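Long-range contacts in iota-carrageenase (Alteromonas sp., PDB 1H80), which hydrolyses the beta-1,4 linkages of iota-carrageenan, a sulfated galactan of red algal cell walls, from within the chain and with inversion of anomeric configuration: residues I150-T155 with N185-G190; Y191-T196 with R205-E210. All blocks are in the same frame, centred on the assembly; numbering follows the deposited sequence.

Interaction 1: I150-T155 with N185-G190. With NA (sodium ion), chain H.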
loop_
_atom_site.group_PDB
_atom_site.type_symbol
_atom_site.label_atom_id
_atom_site.label_comp_id
_atom_site.label_asym_id
_atom_site.label_seq_id
_atom_site.Cartn_x
_atom_site.Cartn_y
_atom_site.Cartn_z
ATOM N N ILE A 150 10.638 -7.421 2.180
ATOM C CA ILE A 150 10.981 -6.187 2.855
ATOM C C ILE A 150 10.852 -6.422 4.348
ATOM O O ILE A 150 9.754 -6.661 4.847
ATOM C CB ILE A 150 10.021 -5.051 2.463
ATOM C CG1 ILE A 150 10.030 -4.862 0.945
ATOM C CG2 ILE A 150 10.420 -3.764 3.178
ATOM C CD1 ILE A 150 8.911 -3.980 0.436
ATOM N N ASP A 151 11.979 -6.395 5.053
ATOM C CA ASP A 151 11.970 -6.553 6.501
ATOM C C ASP A 151 11.838 -5.141 7.048
ATOM O O ASP A 151 12.825 -4.419 7.206
ATOM C CB ASP A 151 13.271 -7.190 6.991
ATOM C CG ASP A 151 13.170 -8.695 7.129
ATOM O OD1 ASP A 151 12.201 -9.290 6.610
ATOM O OD2 ASP A 151 14.070 -9.285 7.758
ATOM N N ASP A 152 10.599 -4.749 7.313
ATOM C CA ASP A 152 10.300 -3.416 7.812
ATOM C C ASP A 152 10.526 -3.356 9.315
ATOM O O ASP A 152 10.787 -4.372 9.964
ATOM C CB ASP A 152 8.839 -3.081 7.498
ATOM C CG ASP A 152 8.578 -1.592 7.397
ATOM O OD1 ASP A 152 9.404 -0.785 7.874
ATOM O OD2 ASP A 152 7.522 -1.231 6.838
ATOM N N ASN A 153 10.437 -2.148 9.856
ATOM C CA ASN A 153 10.587 -1.925 11.285
ATOM C C ASN A 153 9.576 -0.845 11.630
ATOM O O ASN A 153 9.899 0.170 12.247
ATOM C CB ASN A 153 12.008 -1.466 11.614
ATOM C CG ASN A 153 12.239 -1.334 13.102
ATOM O OD1 ASN A 153 11.807 -2.182 13.883
ATOM N ND2 ASN A 153 12.929 -0.275 13.504
ATOM N N LYS A 154 8.341 -1.085 11.203
ATOM C CA LYS A 154 7.240 -0.161 11.417
ATOM C C LYS A 154 7.601 1.261 11.018
ATOM O O LYS A 154 7.352 2.213 11.756
ATOM C CB LYS A 154 6.777 -0.208 12.876
ATOM C CG LYS A 154 6.153 -1.538 13.268
ATOM C CD LYS A 154 5.370 -1.412 14.567
ATOM C CE LYS A 154 4.753 -2.738 14.982
ATOM N NZ LYS A 154 5.799 -3.736 15.343
ATOM N N THR A 155 8.192 1.403 9.837
ATOM C CA THR A 155 8.560 2.719 9.340
ATOM C C THR A 155 7.330 3.432 8.796
ATOM O O THR A 155 6.304 2.807 8.511
ATOM C CB THR A 155 9.579 2.630 8.190
ATOM O OG1 THR A 155 9.008 1.882 7.109
ATOM C CG2 THR A 155 10.857 1.965 8.655
ATOM N N ASN A 185 7.401 -7.627 5.958
ATOM C CA ASN A 185 7.276 -8.050 7.345
ATOM C C ASN A 185 7.303 -6.854 8.280
ATOM O O ASN A 185 7.998 -5.869 8.033
ATOM C CB ASN A 185 8.417 -8.993 7.733
ATOM C CG ASN A 185 8.391 -10.288 6.957
ATOM O OD1 ASN A 185 7.389 -10.999 6.949
ATOM N ND2 ASN A 185 9.499 -10.607 6.301
ATOM N N ASN A 186 6.525 -6.957 9.349
ATOM C CA ASN A 186 6.452 -5.938 10.388
ATOM C C ASN A 186 6.181 -4.510 9.915
ATOM O O ASN A 186 6.950 -3.590 10.195
ATOM C CB ASN A 186 7.739 -5.987 11.222
ATOM C CG ASN A 186 7.602 -5.256 12.541
ATOM O OD1 ASN A 186 6.511 -5.176 13.103
ATOM N ND2 ASN A 186 8.713 -4.732 13.052
ATOM N N ALA A 187 5.070 -4.327 9.213
ATOM C CA ALA A 187 4.681 -3.008 8.726
ATOM C C ALA A 187 3.897 -2.264 9.806
ATOM O O ALA A 187 3.258 -2.884 10.662
ATOM C CB ALA A 187 3.821 -3.146 7.477
ATOM N N LEU A 188 3.956 -0.938 9.766
ATOM C CA LEU A 188 3.221 -0.107 10.715
ATOM C C LEU A 188 1.760 -0.121 10.268
ATOM O O LEU A 188 1.473 -0.101 9.071
ATOM C CB LEU A 188 3.772 1.318 10.695
ATOM C CG LEU A 188 3.146 2.350 11.634
ATOM C CD1 LEU A 188 3.234 1.883 13.081
ATOM C CD2 LEU A 188 3.874 3.672 11.450
ATOM N N PHE A 189 0.838 -0.140 11.224
ATOM C CA PHE A 189 -0.585 -0.208 10.905
ATOM C C PHE A 189 -1.106 0.813 9.899
ATOM O O PHE A 189 -1.982 0.497 9.099
ATOM C CB PHE A 189 -1.428 -0.104 12.186
ATOM C CG PHE A 189 -1.360 1.239 12.855
ATOM C CD1 PHE A 189 -0.314 1.552 13.720
ATOM C CD2 PHE A 189 -2.341 2.198 12.614
ATOM C CE1 PHE A 189 -0.249 2.800 14.337
ATOM C CE2 PHE A 189 -2.283 3.452 13.228
ATOM C CZ PHE A 189 -1.233 3.751 14.091
ATOM N N GLY A 190 -0.574 2.028 9.944
ATOM C CA GLY A 190 -1.043 3.068 9.045
ATOM C C GLY A 190 -0.509 2.973 7.634
ATOM O O GLY A 190 -0.866 3.781 6.775
HETATM NA NA NA H . 7.892 2.773 5.164
HETATM O O HOH W 1 5.678 0.252 7.920
HETATM O O HOH W 2 11.257 -5.464 12.440
HETATM O O HOH W 3 8.034 0.450 4.469
#
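Asn185 meets the end of strand 143-151 through backbone and side chain together. Its N donates to Ile150 O at 2.8 Å, and its O accepts from Asp152 N in a more bent bond (138° at the hydrogen), so Asp151 and Asn185 form a parallel bridge. On the same face of the sheet their side chains lie side by side: Asn185 ND2 reaches Asp151 OD1 at 3.0 Å, with the carboxylate turned 63° from the amide plane. The other carboxylate oxygen, OD2, is salt-bridged to Lys125.

Stacked parallel strands of successive coils mark the right-handed beta-helix, and here the pairing continues past the strand ends into the turns. Asn186 O accepts from Lys154 N at 3.0 Å. With chi1 at -164° its CG stands anti to the backbone N, and the amide bridges two parts of the opposing turn. OD1 takes Lys154 NZ at 2.8 Å on an in-plane lone pair, while ND2 reaches Asp152 O through a water. Lys154 NZ also donates to Trp462 O, and the lysine makes a cation-pi contact with that indole.

Ala187 CA lies 3.8 Å from Asp152 OD2. That carboxylate organises the turn: OD1 accepts from Asn153 N and Thr155 OG1, and also from Thr155 N, the bond that makes an Asx motif, and OD2 takes a water bound to the sodium ion that Thr155 OG1 ligates. With an alanine in place of this aspartate, the three donors would probably lose their common acceptor, and the Thr155 hydroxyl would be less firmly aimed at the sodium ion.

Leu188 N donates to another water, near Asp152 OD2 and Thr155 O. Its side chain crosses that of Lys154 at about a right angle, CB to CB 4.0 Å.

Interaction 2: Y191-T196 with R205-E210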
loop_
_atom_site.group_PDB
_atom_site.type_symbol
_atom_site.label_atom_id
_atom_site.label_comp_id
_atom_site.label_asym_id
_atom_site.label_seq_id
_atom_site.Cartn_x
_atom_site.Cartn_y
_atom_site.Cartn_z
ATOM N N TYR A 191 0.329 1.980 7.381
ATOM C CA TYR A 191 0.902 1.845 6.059
ATOM C C TYR A 191 0.819 0.436 5.509
ATOM O O TYR A 191 -0.250 -0.161 5.515
ATOM C CB TYR A 191 2.333 2.377 6.088
ATOM C CG TYR A 191 2.349 3.819 6.544
ATOM C CD1 TYR A 191 2.040 4.846 5.657
ATOM C CD2 TYR A 191 2.571 4.147 7.881
ATOM C CE1 TYR A 191 1.944 6.167 6.086
ATOM C CE2 TYR A 191 2.480 5.470 8.323
ATOM C CZ TYR A 191 2.164 6.471 7.417
ATOM O OH TYR A 191 2.058 7.780 7.831
ATOM N N GLY A 192 1.933 -0.095 5.026
ATOM C CA GLY A 192 1.896 -1.427 4.464
ATOM C C GLY A 192 2.726 -1.518 3.203
ATOM O O GLY A 192 3.656 -0.744 2.995
ATOM N N LEU A 193 2.358 -2.446 2.333
ATOM C CA LEU A 193 3.119 -2.676 1.119
ATOM C C LEU A 193 2.909 -1.671 -0.009
ATOM O O LEU A 193 3.853 -0.997 -0.426
ATOM C CB LEU A 193 2.841 -4.102 0.640
ATOM C CG LEU A 193 3.650 -4.668 -0.524
ATOM C CD1 LEU A 193 5.124 -4.330 -0.385
ATOM C CD2 LEU A 193 3.438 -6.178 -0.547
ATOM N N ILE A 194 1.677 -1.561 -0.492
ATOM C CA ILE A 194 1.363 -0.646 -1.583
ATOM C C ILE A 194 0.355 0.424 -1.200
ATOM O O ILE A 194 -0.608 0.149 -0.494
ATOM C CB ILE A 194 0.683 -1.376 -2.772
ATOM C CG1 ILE A 194 1.449 -2.643 -3.143
ATOM C CG2 ILE A 194 0.554 -0.424 -3.960
ATOM C CD1 ILE A 194 2.853 -2.399 -3.633
ATOM N N GLN A 195 0.590 1.650 -1.646
ATOM C CA GLN A 195 -0.417 2.686 -1.475
ATOM C C GLN A 195 -0.489 3.321 -2.852
ATOM O O GLN A 195 0.533 3.717 -3.414
ATOM C CB GLN A 195 -0.081 3.741 -0.423
ATOM C CG GLN A 195 -1.237 4.749 -0.351
ATOM C CD GLN A 195 -1.403 5.437 0.986
ATOM O OE1 GLN A 195 -2.327 6.238 1.164
ATOM N NE2 GLN A 195 -0.525 5.139 1.928
ATOM N N THR A 196 -1.698 3.397 -3.400
ATOM C CA THR A 196 -1.901 3.948 -4.735
ATOM C C THR A 196 -2.570 5.312 -4.726
ATOM O O THR A 196 -3.572 5.512 -4.047
ATOM C CB THR A 196 -2.781 3.024 -5.584
ATOM O OG1 THR A 196 -4.108 2.989 -5.036
ATOM C CG2 THR A 196 -2.211 1.615 -5.599
ATOM N N ARG A 205 0.139 -8.311 -8.092
ATOM C CA ARG A 205 -0.017 -9.751 -7.933
ATOM C C ARG A 205 0.927 -10.386 -6.921
ATOM O O ARG A 205 2.101 -10.043 -6.854
ATOM C CB ARG A 205 0.165 -10.408 -9.307
ATOM C CG ARG A 205 0.085 -11.925 -9.344
ATOM C CD ARG A 205 0.103 -12.410 -10.800
ATOM N NE ARG A 205 1.313 -12.004 -11.512
ATOM C CZ ARG A 205 1.432 -11.989 -12.839
ATOM N NH1 ARG A 205 0.412 -12.353 -13.602
ATOM N NH2 ARG A 205 2.572 -11.621 -13.403
ATOM N N ASN A 206 0.390 -11.318 -6.139
ATOM C CA ASN A 206 1.165 -12.035 -5.135
ATOM C C ASN A 206 1.881 -11.065 -4.211
ATOM O O ASN A 206 3.112 -10.996 -4.177
ATOM C CB ASN A 206 2.179 -12.958 -5.813
ATOM C CG ASN A 206 2.773 -13.968 -4.854
ATOM O OD1 ASN A 206 2.550 -13.899 -3.645
ATOM N ND2 ASN A 206 3.538 -14.914 -5.389
ATOM N N LEU A 207 1.085 -10.313 -3.460
ATOM C CA LEU A 207 1.600 -9.330 -2.517
ATOM C C LEU A 207 1.099 -9.722 -1.138
ATOM O O LEU A 207 -0.061 -10.092 -0.980
ATOM C CB LEU A 207 1.086 -7.941 -2.886
ATOM C CG LEU A 207 1.438 -7.475 -4.299
ATOM C CD1 LEU A 207 0.807 -6.110 -4.545
ATOM C CD2 LEU A 207 2.956 -7.407 -4.472
ATOM N N HIS A 208 1.976 -9.652 -0.145
ATOM C CA HIS A 208 1.603 -10.028 1.210
ATOM C C HIS A 208 2.248 -9.061 2.189
ATOM O O HIS A 208 3.452 -8.827 2.136
ATOM C CB HIS A 208 2.082 -11.458 1.478
ATOM C CG HIS A 208 1.775 -11.966 2.853
ATOM N ND1 HIS A 208 2.171 -13.213 3.284
ATOM C CD2 HIS A 208 1.107 -11.405 3.890
ATOM C CE1 HIS A 208 1.764 -13.399 4.528
ATOM N NE2 HIS A 208 1.116 -12.316 4.918
ATOM N N SER A 209 1.438 -8.479 3.064
ATOM C CA SER A 209 1.963 -7.565 4.062
ATOM C C SER A 209 1.564 -8.033 5.448
ATOM O O SER A 209 0.411 -8.394 5.680
ATOM C CB SER A 209 1.437 -6.142 3.839
ATOM O OG SER A 209 1.927 -5.271 4.847
ATOM N N GLU A 210 2.536 -8.055 6.353
ATOM C CA GLU A 210 2.297 -8.425 7.738
ATOM C C GLU A 210 2.186 -7.077 8.437
ATOM O O GLU A 210 3.181 -6.370 8.590
ATOM C CB GLU A 210 3.478 -9.208 8.302
ATOM C CG GLU A 210 3.335 -9.516 9.783
ATOM C CD GLU A 210 4.584 -10.138 10.368
ATOM O OE1 GLU A 210 5.643 -9.471 10.367
ATOM O OE2 GLU A 210 4.505 -11.297 10.827
#
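Leu193 packs its CD2 methyl against Leu207 CB at 3.8 Å, and the same methyl lies equally close to His208 O, so one branch spans two consecutive residues of the opposing strand. The chi1 of -172°, with CG anti to the backbone N, places CG beside the carbonyl carbon of Leu193, from where CD2 touches Leu207 and His208. At its root the leucine meets a different residue: Leu193 CB is 4.0 Å from Ser209 CB. Leucine and serine thus touch through their beta carbons, while the leucine tip reaches back to Leu207.

Leu207 receives two apolar neighbours. Its side chain crosses those of Leu193 and Ile194 at about right angles, and it meets them with different atoms: CB faces the Leu193 methyl, whereas CD1, at the end of an extended chain (chi2 177°), touches Ile194 CG1 at 3.8 Å.

Ser209 contributes its beta carbon and hydroxyl, but the hydroxyl is held by Gly211 O. Its OG stands 3.9 Å from Gly192 CA, and Leu193 N is at a similar packing separation of 3.8 Å. Gly192 has a positive phi of 139°, in a backbone shape in which a beta carbon would collide with the carbonyl O of Tyr191.

The geometry is that of side chains meeting across the interior of a beta-helix coil: the closest CA pair, Leu193 and Ser209, is 5.8 Å apart, and the two backbones form no beta bridge. The chain turns a corner at Leu193, while strand 202-210 bends at a corner at Asn206. Strand 177-185, the parallel neighbour of strand 202-210, adds Ile182 and Gln184 against Leu193, and Ile179 against Ile194. Strand 231-243, paired in parallel with 202-210, takes contacts from His208, whose NE2 is hydrogen-bonded to Ser243 OG; strand 216-218 packs against Thr196 through Met217.

In the fold
Interactions 1 and 2 follow each other along the chain, and their centres lie 11 Å apart. They meet directly where the turn at Asn185 to Ala187 passes the end of strand 202-210: Ala187 N probably donates to Glu210 O at 2.9 Å, Asn186 N probably donates to Glu210 OE1 at 2.9 Å, and Ala187 CB packs on Ser209 OG at 3.9 Å. Interaction 1 is mostly polar pairing of neighbouring turns; interaction 2, which continues directly from its second segment, is mostly apolar packing. The sodium ion belongs to interaction 1, which supplies Thr155; Leu132, Ile156 and Phe157 add backbone oxygens. Gly192 CA of interaction 2 is about 7 Å from the sodium ion.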